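Local coordinates for protein xyloglucan-specific endo-beta-1,4-glucanase GH12 (Aspergillus niveus, PDB 4NPR) that probably hydrolyses internal beta-1,4-glucosidic bonds of xyloglucan, with retention of the beta configuration, as a beta jelly-roll enzyme of glycosyl hydrolase family 12, at residues T72-S77 with S115-D120; E138-L143 with G222-S227; G54-T59 with S85-A90; W31-V34 with Y39-Y42. All coordinates share one frame; numbering follows the deposited sequence.

In the fold
All four contacts lie within the jelly roll. Interactions 1 and 3 join its two sheets face to face; interaction 1 starts from strand 67-77 and interaction 3 from its neighbour 53-64 in the smaller sheet. They differ in chemistry: interaction 1 is a partly buried, mainly apolar contact of one tryptophan near the end of the sandwich, whereas the buried interaction 3 is polar, with an amide, a hydroxyl and a water. Interactions 2 and 4 stay inside the larger sheet. Interaction 2, its centre about 5 Å from that of the chain, is a buried meeting of side chains across an intervening strand; interaction 4 is a partly buried hairpin at the sheet's margin, held by backbone bonds.

Interaction 1 of 4, residues T72-S77 with S115-D120; sequences TKWSWS and SNIVAD
Trp74 on strand 72-77 reaches across to Ile117, Val118 and Ala119 on strand 117-120, the two short strand axes passing 9.3 Å apart at their closest and crossing at 110°, far from both parallel and antiparallel. They belong to different sheets, strand 67-77 to the smaller and strand 117-128 to the larger, so the gap between them is bridged by side chains. The indole does nearly all of this. Its CG sits between the backbone N and the carbonyl carbon (chi1 59°), and although the CB itself does not aim at the other strand, the ring then runs out far enough for its six-membered end to arrive there. CZ2 of Trp74 lies 4.0 Å from Ala119 CB, the methyl directed toward strand 72-77. Next to it, CH2 of Trp74 is 4.0 Å from the backbone Val118 O, and the same carbon stands 4.4 Å from Ile117 CG2. All three partners approach the ring obliquely, and at these distances the van der Waals contacts are loose. The backbone N of Trp76 lies in the ring plane, at an edge, so the indole is also lodged against its own strand. Its NE1 is engaged by the hydroxyl of Tyr112, which should hinder rotation of the ring, and Pro225 of strand 215-226 packs against the same side chain. The indole, held at its nitrogen by Tyr112, thus presents its six-membered ring to two side-chain carbons and a carbonyl oxygen across the gap between the sheets.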
loop_
_atom_site.group_PDB
_atom_site.type_symbol
_atom_site.label_atom_id
_atom_site.label_comp_id
_atom_site.label_asym_id
_atom_site.label_seq_id
_atom_site.Cartn_x
_atom_site.Cartn_y
_atom_site.Cartn_z
ATOM N N THR A 72 -0.076 12.206 6.255
ATOM C CA THR A 72 -0.133 13.014 5.088
ATOM C C THR A 72 -1.478 13.753 4.994
ATOM O O THR A 72 -2.499 13.258 5.465
ATOM C CB THR A 72 0.142 12.137 3.857
ATOM O OG1 THR A 72 0.266 12.974 2.707
ATOM C CG2 THR A 72 -0.962 11.159 3.616
ATOM N N LYS A 73 -1.458 14.913 4.345
ATOM C CA LYS A 73 -2.594 15.789 4.251
ATOM C C LYS A 73 -2.746 16.196 2.837
ATOM O O LYS A 73 -1.754 16.474 2.171
ATOM C CB LYS A 73 -2.331 17.028 5.081
ATOM C CG LYS A 73 -2.160 16.670 6.543
ATOM C CD LYS A 73 -1.867 17.830 7.471
ATOM C CE LYS A 73 -2.042 17.337 8.907
ATOM N NZ LYS A 73 -0.971 17.866 9.792
ATOM N N TRP A 74 -3.984 16.277 2.365
ATOM C CA TRP A 74 -4.193 16.482 0.957
ATOM C C TRP A 74 -5.565 16.973 0.595
ATOM O O TRP A 74 -6.519 16.773 1.324
ATOM C CB TRP A 74 -3.874 15.184 0.150
ATOM C CG TRP A 74 -4.672 13.922 0.503
ATOM C CD1 TRP A 74 -4.283 12.917 1.352
ATOM C CD2 TRP A 74 -5.961 13.532 -0.003
ATOM N NE1 TRP A 74 -5.247 11.938 1.420
ATOM C CE2 TRP A 74 -6.293 12.291 0.606
ATOM C CE3 TRP A 74 -6.848 14.091 -0.908
ATOM C CZ2 TRP A 74 -7.465 11.607 0.321
ATOM C CZ3 TRP A 74 -8.049 13.407 -1.181
ATOM C CH2 TRP A 74 -8.340 12.180 -0.561
ATOM N N SER A 75 -5.634 17.642 -0.552
ATOM C CA SER A 75 -6.871 17.858 -1.250
ATOM C C SER A 75 -6.568 17.644 -2.715
ATOM O O SER A 75 -5.538 18.109 -3.197
ATOM C CB SER A 75 -7.352 19.291 -1.080
ATOM O OG SER A 75 -7.549 19.601 0.286
ATOM N N TRP A 76 -7.479 16.951 -3.406
ATOM C CA TRP A 76 -7.387 16.661 -4.842
ATOM C C TRP A 76 -8.764 16.721 -5.473
ATOM O O TRP A 76 -9.779 16.342 -4.858
ATOM C CB TRP A 76 -6.824 15.260 -5.082
ATOM C CG TRP A 76 -5.423 15.058 -4.677
ATOM C CD1 TRP A 76 -4.981 14.247 -3.716
ATOM C CD2 TRP A 76 -4.282 15.680 -5.245
ATOM N NE1 TRP A 76 -3.618 14.317 -3.616
ATOM C CE2 TRP A 76 -3.160 15.189 -4.563
ATOM C CE3 TRP A 76 -4.100 16.602 -6.265
ATOM C CZ2 TRP A 76 -1.862 15.592 -4.860
ATOM C CZ3 TRP A 76 -2.792 17.016 -6.573
ATOM C CH2 TRP A 76 -1.692 16.509 -5.865
ATOM N N SER A 77 -8.812 17.193 -6.705
ATOM C CA SER A 77 -10.047 17.057 -7.453
ATOM C C SER A 77 -9.762 16.890 -8.922
ATOM O O SER A 77 -8.605 17.073 -9.352
ATOM C CB SER A 77 -11.008 18.178 -7.187
ATOM O OG SER A 77 -10.495 19.361 -7.711
ATOM N N SER A 115 -13.348 15.751 4.076
ATOM C CA SER A 115 -14.655 15.743 3.378
ATOM C C SER A 115 -14.645 15.129 1.972
ATOM O O SER A 115 -13.687 15.338 1.188
ATOM C CB SER A 115 -15.304 17.142 3.395
ATOM O OG SER A 115 -14.372 18.122 3.014
ATOM N N ASN A 116 -15.716 14.368 1.685
ATOM C CA ASN A 116 -15.886 13.633 0.423
ATOM C C ASN A 116 -14.683 12.808 -0.014
ATOM O O ASN A 116 -14.202 12.933 -1.134
ATOM C CB ASN A 116 -16.302 14.591 -0.708
ATOM C CG ASN A 116 -17.421 15.532 -0.281
ATOM O OD1 ASN A 116 -18.468 15.105 0.226
ATOM N ND2 ASN A 116 -17.199 16.837 -0.466
ATOM N N ILE A 117 -14.211 11.942 0.859
ATOM C CA ILE A 117 -12.974 11.175 0.592
ATOM C C ILE A 117 -13.150 9.975 -0.348
ATOM O O ILE A 117 -14.047 9.164 -0.149
ATOM C CB ILE A 117 -12.319 10.706 1.905
ATOM C CG1 ILE A 117 -11.660 11.898 2.614
ATOM C CG2 ILE A 117 -11.206 9.715 1.634
ATOM C CD1 ILE A 117 -11.405 11.700 4.102
ATOM N N VAL A 118 -12.290 9.886 -1.367
ATOM C CA VAL A 118 -12.203 8.724 -2.248
ATOM C C VAL A 118 -10.708 8.389 -2.284
ATOM O O VAL A 118 -9.908 9.175 -2.730
ATOM C CB VAL A 118 -12.726 9.037 -3.680
ATOM C CG1 VAL A 118 -12.738 7.784 -4.571
ATOM C CG2 VAL A 118 -14.100 9.681 -3.631
ATOM N N ALA A 119 -10.348 7.221 -1.771
ATOM C CA ALA A 119 -8.961 6.885 -1.407
ATOM C C ALA A 119 -8.963 5.473 -0.956
ATOM O O ALA A 119 -9.989 4.976 -0.510
ATOM C CB ALA A 119 -8.473 7.743 -0.255
ATOM N N ASP A 120 -7.828 4.820 -1.106
ATOM C CA ASP A 120 -7.577 3.540 -0.447
ATOM C C ASP A 120 -6.433 3.642 0.552
ATOM O O ASP A 120 -5.661 4.608 0.524
ATOM C CB ASP A 120 -7.343 2.381 -1.452
ATOM C CG ASP A 120 -6.027 2.477 -2.205
ATOM O OD1 ASP A 120 -4.930 2.494 -1.604
ATOM O OD2 ASP A 120 -6.086 2.491 -3.438
#

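Interaction 2 of 4, residues E138-L143 with G222-S227; sequences EIMVWL and GTEPFS
Met140 and Glu224 meet from opposite directions, the thioether methyl of one against the carboxylate of the other. This van der Waals contact is the main one: Met140 CE lies 3.8 Å from Glu224 OE1 and 4.1 Å from Glu224 OE2, so the methyl lies near both oxygens, closer to OE1. A bend at the end of the methionine (chi3 70°) turns CE that way, while the glutamate chain runs extended beyond CG. Trp142 adds a looser approach, its CZ2 standing 4.5 Å from Glu224 OE1, which comes to the ring obliquely. The polar component lies within segment 138-143, where Trp142 NE1 gives a weak hydrogen bond to Met140 SD, long at 3.7 Å but nearly straight at 170°; it ties together two side chains whose ends approach Glu224. A second carboxylate is near, Glu138 OE2 lying 5.6 Å from Glu224 OE2, a spacing consistent with the paired carboxylates of retaining glycosidases. These side chains meet across a whole strand, for strand 117-128 runs between 137-146 and 215-226 in the larger sheet. That middle strand contributes Asp120, whose carboxylate lies close to Glu224 and against Trp142, and its Val118 faces both Phe226 and Ser227, a classic beta bulge.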
loop_
_atom_site.group_PDB
_atom_site.type_symbol
_atom_site.label_atom_id
_atom_site.label_comp_id
_atom_site.label_asym_id
_atom_site.label_seq_id
_atom_site.Cartn_x
_atom_site.Cartn_y
_atom_site.Cartn_z
ATOM N N GLU A 138 2.371 -7.553 -8.552
ATOM C CA GLU A 138 2.064 -6.649 -7.500
ATOM C C GLU A 138 0.941 -7.232 -6.686
ATOM O O GLU A 138 -0.052 -7.699 -7.249
ATOM C CB GLU A 138 1.673 -5.268 -8.056
ATOM C CG GLU A 138 1.354 -4.247 -6.957
ATOM C CD GLU A 138 0.872 -2.908 -7.503
ATOM O OE1 GLU A 138 0.709 -2.732 -8.739
ATOM O OE2 GLU A 138 0.631 -2.010 -6.682
ATOM N N ILE A 139 1.111 -7.179 -5.368
ATOM C CA ILE A 139 0.089 -7.603 -4.432
ATOM C C ILE A 139 -0.307 -6.458 -3.498
ATOM O O ILE A 139 0.519 -5.860 -2.801
ATOM C CB ILE A 139 0.585 -8.776 -3.616
ATOM C CG1 ILE A 139 0.734 -9.995 -4.513
ATOM C CG2 ILE A 139 -0.399 -9.114 -2.509
ATOM C CD1 ILE A 139 2.066 -10.085 -5.194
ATOM N N MET A 140 -1.582 -6.138 -3.492
ATOM C CA MET A 140 -2.063 -5.079 -2.646
ATOM C C MET A 140 -2.988 -5.677 -1.604
ATOM O O MET A 140 -3.723 -6.626 -1.862
ATOM C CB MET A 140 -2.823 -4.019 -3.433
ATOM C CG MET A 140 -2.168 -3.543 -4.711
ATOM S SD MET A 140 -2.762 -1.880 -5.181
ATOM C CE MET A 140 -2.074 -0.748 -3.967
ATOM N N VAL A 141 -2.969 -5.070 -0.430
ATOM C CA VAL A 141 -3.869 -5.454 0.618
ATOM C C VAL A 141 -4.494 -4.195 1.126
ATOM O O VAL A 141 -3.834 -3.370 1.755
ATOM C CB VAL A 141 -3.153 -6.220 1.739
ATOM C CG1 VAL A 141 -4.159 -6.584 2.802
ATOM C CG2 VAL A 141 -2.481 -7.475 1.164
ATOM N N TRP A 142 -5.769 -4.047 0.798
ATOM C CA TRP A 142 -6.532 -2.860 1.129
ATOM C C TRP A 142 -7.216 -3.062 2.485
ATOM O O TRP A 142 -8.117 -3.887 2.645
ATOM C CB TRP A 142 -7.583 -2.589 0.064
ATOM C CG TRP A 142 -7.076 -2.151 -1.279
ATOM C CD1 TRP A 142 -5.894 -2.511 -1.899
ATOM C CD2 TRP A 142 -7.748 -1.306 -2.190
ATOM N NE1 TRP A 142 -5.787 -1.903 -3.122
ATOM C CE2 TRP A 142 -6.921 -1.162 -3.329
ATOM C CE3 TRP A 142 -8.962 -0.638 -2.158
ATOM C CZ2 TRP A 142 -7.283 -0.359 -4.417
ATOM C CZ3 TRP A 142 -9.325 0.176 -3.248
ATOM C CH2 TRP A 142 -8.500 0.302 -4.350
ATOM N N LEU A 143 -6.805 -2.278 3.471
ATOM C CA LEU A 143 -7.564 -2.239 4.723
ATOM C C LEU A 143 -8.724 -1.272 4.642
ATOM O O LEU A 143 -9.661 -1.313 5.475
ATOM C CB LEU A 143 -6.630 -1.894 5.874
ATOM C CG LEU A 143 -5.484 -2.876 5.989
ATOM C CD1 LEU A 143 -4.706 -2.476 7.197
ATOM C CD2 LEU A 143 -5.902 -4.349 6.077
ATOM N N GLY A 222 0.772 2.687 2.616
ATOM C CA GLY A 222 0.317 4.058 2.562
ATOM C C GLY A 222 -1.131 4.212 2.105
ATOM O O GLY A 222 -1.976 3.325 2.313
ATOM N N THR A 223 -1.419 5.344 1.470
ATOM C CA THR A 223 -2.754 5.596 0.985
ATOM C C THR A 223 -2.720 6.117 -0.459
ATOM O O THR A 223 -1.807 6.865 -0.813
ATOM C CB THR A 223 -3.493 6.606 1.898
ATOM O OG1 THR A 223 -4.797 6.914 1.360
ATOM C CG2 THR A 223 -2.705 7.842 2.029
ATOM N N GLU A 224 -3.715 5.718 -1.270
ATOM C CA GLU A 224 -3.878 6.217 -2.664
ATOM C C GLU A 224 -5.161 7.011 -2.759
ATOM O O GLU A 224 -6.251 6.437 -2.762
ATOM C CB GLU A 224 -3.968 5.077 -3.704
ATOM C CG GLU A 224 -2.671 4.375 -4.010
ATOM C CD GLU A 224 -2.853 3.184 -4.989
ATOM O OE1 GLU A 224 -3.903 2.508 -4.900
ATOM O OE2 GLU A 224 -1.928 2.883 -5.806
ATOM N N PRO A 225 -5.049 8.324 -2.830
ATOM C CA PRO A 225 -6.234 9.146 -2.958
ATOM C C PRO A 225 -6.683 9.419 -4.407
ATOM O O PRO A 225 -5.843 9.574 -5.303
ATOM C CB PRO A 225 -5.807 10.434 -2.284
ATOM C CG PRO A 225 -4.367 10.540 -2.579
ATOM C CD PRO A 225 -3.860 9.120 -2.477
ATOM N N PHE A 226 -8.000 9.501 -4.611
ATOM C CA PHE A 226 -8.576 9.884 -5.898
ATOM C C PHE A 226 -9.112 11.334 -5.841
ATOM O O PHE A 226 -8.818 12.138 -6.703
ATOM C CB PHE A 226 -9.637 8.879 -6.327
ATOM C CG PHE A 226 -9.113 7.440 -6.516
ATOM C CD1 PHE A 226 -8.804 6.620 -5.423
ATOM C CD2 PHE A 226 -8.990 6.882 -7.783
ATOM C CE1 PHE A 226 -8.387 5.291 -5.599
ATOM C CE2 PHE A 226 -8.544 5.562 -7.968
ATOM C CZ PHE A 226 -8.253 4.764 -6.874
ATOM N N SER A 227 -9.850 11.672 -4.786
ATOM C CA SER A 227 -10.342 13.024 -4.564
ATOM C C SER A 227 -10.903 13.221 -3.162
ATOM O O SER A 227 -11.162 12.264 -2.435
ATOM C CB SER A 227 -11.436 13.341 -5.539
ATOM O OG SER A 227 -12.521 12.503 -5.253
#

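Interaction 3 of 4, residues G54-T59 with S85-A90; sequences GSQCTT and SFANAA
The two sheets of the jelly roll are pinned together in their interior where Gln56 of strand 53-64 meets Ser85, just ahead of strand 87-97. Ser85 OG donates a 2.7 Å hydrogen bond to Gln56 OE1, at a C=O...donor angle of 120° and tilted 22° from the carbonyl plane. The glutamine can span the gap because its CG stands anti to the backbone N (chi1 168°) and the chain stays extended beyond it. A water completes the link: it accepts from Gln56 NE2 at 2.8 Å and from Ala87 N at 3.0 Å, and donates to Ser85 OG at 2.8 Å, so the water joins the amide NE2, the serine hydroxyl and a backbone N-H. On the smaller sheet Trp76 NE1 also binds Gln56 OE1, and Thr72 OG1 binds NE2; with partners at both ends, the amide is fixed in its rotation. This is the sandwich core of a family 12 glucanase, and alternation along this extended segment sends Ser85 and Ala87 inward while Phe86 and Asn88 point to the other side of their sheet. The methyl of Ala87 touches two polar groups, its CB 3.6 Å from Thr58 OG1 and 3.7 Å from Gln56 NE2. Thr58 OG1 has its polar partners in Asn43 and Thr72, so against Ala87 it merely packs. On the far side Asn88 ND2 folds back to Phe86 O in a 2.7 Å hydrogen bond, and Asn88 CB rests 3.6 Å above one face of the Phe86 ring, offset toward the rim.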
loop_
_atom_site.group_PDB
_atom_site.type_symbol
_atom_site.label_atom_id
_atom_site.label_comp_id
_atom_site.label_asym_id
_atom_site.label_seq_id
_atom_site.Cartn_x
_atom_site.Cartn_y
_atom_site.Cartn_z
ATOM N N GLY A 54 -5.336 20.736 -6.552
ATOM C CA GLY A 54 -4.991 20.079 -5.280
ATOM C C GLY A 54 -3.511 20.076 -4.916
ATOM O O GLY A 54 -2.660 20.515 -5.680
ATOM N N SER A 55 -3.195 19.569 -3.735
ATOM C CA SER A 55 -1.808 19.351 -3.371
ATOM C C SER A 55 -1.771 18.385 -2.205
ATOM O O SER A 55 -2.819 17.917 -1.760
ATOM C CB SER A 55 -1.083 20.669 -3.061
ATOM O OG SER A 55 -1.656 21.404 -1.973
ATOM N N GLN A 56 -0.578 18.060 -1.730
ATOM C CA GLN A 56 -0.434 17.089 -0.670
ATOM C C GLN A 56 0.931 17.188 -0.042
ATOM O O GLN A 56 1.901 17.233 -0.767
ATOM C CB GLN A 56 -0.606 15.676 -1.239
ATOM C CG GLN A 56 -0.217 14.521 -0.322
ATOM C CD GLN A 56 -0.724 13.219 -0.873
ATOM O OE1 GLN A 56 -1.328 13.190 -1.963
ATOM N NE2 GLN A 56 -0.497 12.116 -0.133
ATOM N N CYS A 57 0.949 17.170 1.301
ATOM C CA CYS A 57 2.158 17.195 2.143
ATOM C C CYS A 57 2.183 16.024 3.103
ATOM O O CYS A 57 1.176 15.653 3.711
ATOM C CB CYS A 57 2.227 18.476 2.982
ATOM S SG CYS A 57 2.129 19.983 1.984
ATOM N N THR A 58 3.363 15.455 3.254
ATOM C CA THR A 58 3.565 14.273 4.070
ATOM C C THR A 58 4.455 14.644 5.247
ATOM O O THR A 58 5.384 15.437 5.112
ATOM C CB THR A 58 4.168 13.166 3.184
ATOM O OG1 THR A 58 3.147 12.672 2.334
ATOM C CG2 THR A 58 4.697 12.003 3.973
ATOM N N THR A 59 4.188 14.082 6.422
ATOM C CA THR A 59 5.000 14.427 7.616
ATOM C C THR A 59 5.472 13.214 8.372
ATOM O O THR A 59 4.704 12.396 8.794
ATOM C CB THR A 59 4.204 15.323 8.598
ATOM O OG1 THR A 59 3.791 16.529 7.933
ATOM C CG2 THR A 59 5.041 15.674 9.883
ATOM N N SER A 85 -1.640 9.876 -6.158
ATOM C CA SER A 85 -0.413 9.713 -5.391
ATOM C C SER A 85 -0.388 8.416 -4.587
ATOM O O SER A 85 -1.356 7.650 -4.524
ATOM C CB SER A 85 -0.256 10.899 -4.426
ATOM O OG SER A 85 -1.331 10.927 -3.454
ATOM N N PHE A 86 0.746 8.154 -3.968
ATOM C CA PHE A 86 0.854 7.026 -3.119
ATOM C C PHE A 86 1.968 7.287 -2.125
ATOM O O PHE A 86 3.052 6.697 -2.216
ATOM C CB PHE A 86 1.134 5.762 -3.924
ATOM C CG PHE A 86 1.330 4.553 -3.059
ATOM C CD1 PHE A 86 0.386 4.236 -2.045
ATOM C CD2 PHE A 86 2.450 3.753 -3.201
ATOM C CE1 PHE A 86 0.568 3.128 -1.207
ATOM C CE2 PHE A 86 2.628 2.626 -2.377
ATOM C CZ PHE A 86 1.700 2.323 -1.369
ATOM N N ALA A 87 1.682 8.195 -1.186
ATOM C CA ALA A 87 2.557 8.446 -0.069
ATOM C C ALA A 87 2.493 7.212 0.822
ATOM O O ALA A 87 1.424 6.764 1.180
ATOM C CB ALA A 87 2.077 9.645 0.711
ATOM N N ASN A 88 3.666 6.712 1.189
ATOM C CA ASN A 88 3.823 5.428 1.813
ATOM C C ASN A 88 5.124 5.380 2.546
ATOM O O ASN A 88 6.073 6.112 2.243
ATOM C CB ASN A 88 3.859 4.326 0.758
ATOM C CG ASN A 88 5.076 4.419 -0.134
ATOM O OD1 ASN A 88 6.059 3.695 0.036
ATOM N ND2 ASN A 88 5.026 5.327 -1.087
ATOM N N ALA A 89 5.178 4.488 3.519
ATOM C CA ALA A 89 6.443 4.059 4.110
ATOM C C ALA A 89 6.904 2.729 3.438
ATOM O O ALA A 89 6.183 1.753 3.477
ATOM C CB ALA A 89 6.265 3.848 5.603
ATOM N N ALA A 90 8.131 2.709 2.913
ATOM C CA ALA A 90 8.741 1.546 2.267
ATOM C C ALA A 90 9.881 0.980 3.108
ATOM O O ALA A 90 10.801 1.683 3.543
ATOM C CB ALA A 90 9.267 1.935 0.887
HETATM O O HOH W 1 -0.984 9.547 -1.053
#

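Interaction 4 of 4, residues W31-V34 with Y39-Y42; sequences WGSV and YILY
Ser33, Ile40 and Tyr42 come together through two torsions on strand 39-42: Ile40 CG2 stands anti to its own backbone N, and Tyr42 CG lies anti to the carbonyl carbon (chi1 -68°), which swings the phenol ring back beneath that methyl. Ile40 CG2 thus sits 3.4 Å above one face of the Tyr42 ring, offset toward the rim. Ser33 joins this side with its CB, 3.8 Å from Tyr42 CD1 and 4.0 Å from Ile40 CG2; Tyr42 is met by the serine CB, and Ile40 CG2 by both CB and OG. On the other side of the sheet Val34 CG2 packs 4.2 Å from Leu41 CB, and both side chains turn toward the smaller sheet, Leu41 on Thr58 and Phe60, Val34 on Phe27. The backbones are joined by two hydrogen bonds. Val34 and Leu41 form a hydrogen-bonded antiparallel pair, with Leu41 N to Val34 O at 2.8 Å and Val34 N to Leu41 O at 3.2 Å. Ser33 and Tyr42 are the adjoining non-hydrogen-bonded pair, where Ser33 CA makes a 3.1 Å C-H...O contact with Leu41 O. Strand 39-42 bonds in turn to strand 87-97, making this a beta hairpin whose first strand, 33-36, ends the larger sheet of the jelly roll.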
loop_
_atom_site.group_PDB
_atom_site.type_symbol
_atom_site.label_atom_id
_atom_site.label_comp_id
_atom_site.label_asym_id
_atom_site.label_seq_id
_atom_site.Cartn_x
_atom_site.Cartn_y
_atom_site.Cartn_z
ATOM N N TRP A 31 8.275 14.710 -5.319
ATOM C CA TRP A 31 9.145 13.576 -4.978
ATOM C C TRP A 31 9.818 13.707 -3.630
ATOM O O TRP A 31 10.854 13.151 -3.427
ATOM C CB TRP A 31 10.211 13.424 -6.059
ATOM C CG TRP A 31 9.576 13.486 -7.440
ATOM C CD1 TRP A 31 9.789 14.429 -8.435
ATOM C CD2 TRP A 31 8.571 12.587 -7.947
ATOM N NE1 TRP A 31 8.992 14.134 -9.523
ATOM C CE2 TRP A 31 8.250 13.007 -9.247
ATOM C CE3 TRP A 31 7.944 11.454 -7.433
ATOM C CZ2 TRP A 31 7.304 12.347 -10.022
ATOM C CZ3 TRP A 31 6.995 10.786 -8.230
ATOM C CH2 TRP A 31 6.707 11.229 -9.501
ATOM N N GLY A 32 9.228 14.428 -2.690
ATOM C CA GLY A 32 9.784 14.541 -1.358
ATOM C C GLY A 32 9.897 13.175 -0.711
ATOM O O GLY A 32 9.001 12.333 -0.881
ATOM N N SER A 33 11.003 12.967 0.022
ATOM C CA SER A 33 11.217 11.789 0.891
ATOM C C SER A 33 12.256 11.996 2.008
ATOM O O SER A 33 13.000 12.966 2.026
ATOM C CB SER A 33 11.592 10.564 0.063
ATOM O OG SER A 33 12.908 10.627 -0.433
ATOM N N VAL A 34 12.264 11.073 2.964
ATOM C CA VAL A 34 13.192 11.073 4.088
ATOM C C VAL A 34 13.391 9.638 4.476
ATOM O O VAL A 34 12.504 8.824 4.295
ATOM C CB VAL A 34 12.663 11.832 5.331
ATOM C CG1 VAL A 34 13.019 13.297 5.258
ATOM C CG2 VAL A 34 11.148 11.662 5.511
ATOM N N TYR A 39 13.152 2.577 6.986
ATOM C CA TYR A 39 12.092 3.044 6.104
ATOM C C TYR A 39 12.587 4.249 5.284
ATOM O O TYR A 39 13.552 4.892 5.654
ATOM C CB TYR A 39 10.824 3.391 6.913
ATOM C CG TYR A 39 10.289 2.238 7.766
ATOM C CD1 TYR A 39 9.490 1.238 7.198
ATOM C CD2 TYR A 39 10.591 2.126 9.152
ATOM C CE1 TYR A 39 8.987 0.182 7.947
ATOM C CE2 TYR A 39 10.077 1.060 9.916
ATOM C CZ TYR A 39 9.283 0.092 9.296
ATOM O OH TYR A 39 8.762 -0.978 9.992
ATOM N N ILE A 40 11.989 4.457 4.117
ATOM C CA ILE A 40 12.027 5.713 3.421
ATOM C C ILE A 40 10.560 6.056 3.267
ATOM O O ILE A 40 9.740 5.215 2.839
ATOM C CB ILE A 40 12.691 5.600 2.047
ATOM C CG1 ILE A 40 14.189 5.271 2.189
ATOM C CG2 ILE A 40 12.599 6.914 1.278
ATOM C CD1 ILE A 40 14.818 4.744 0.913
ATOM N N LEU A 41 10.208 7.261 3.681
ATOM C CA LEU A 41 8.845 7.717 3.636
ATOM C C LEU A 41 8.753 8.661 2.469
ATOM O O LEU A 41 9.552 9.573 2.364
ATOM C CB LEU A 41 8.493 8.424 4.942
ATOM C CG LEU A 41 7.113 9.044 5.100
ATOM C CD1 LEU A 41 6.042 7.979 5.255
ATOM C CD2 LEU A 41 7.076 9.915 6.348
ATOM N N TYR A 42 7.755 8.469 1.625
ATOM C CA TYR A 42 7.648 9.157 0.330
ATOM C C TYR A 42 6.354 9.913 0.237
ATOM O O TYR A 42 5.347 9.423 0.686
ATOM C CB TYR A 42 7.598 8.143 -0.819
ATOM C CG TYR A 42 8.842 7.346 -1.079
ATOM C CD1 TYR A 42 9.846 7.847 -1.935
ATOM C CD2 TYR A 42 9.019 6.062 -0.517
ATOM C CE1 TYR A 42 10.985 7.106 -2.218
ATOM C CE2 TYR A 42 10.170 5.310 -0.793
ATOM C CZ TYR A 42 11.136 5.837 -1.650
ATOM O OH TYR A 42 12.275 5.151 -1.955
#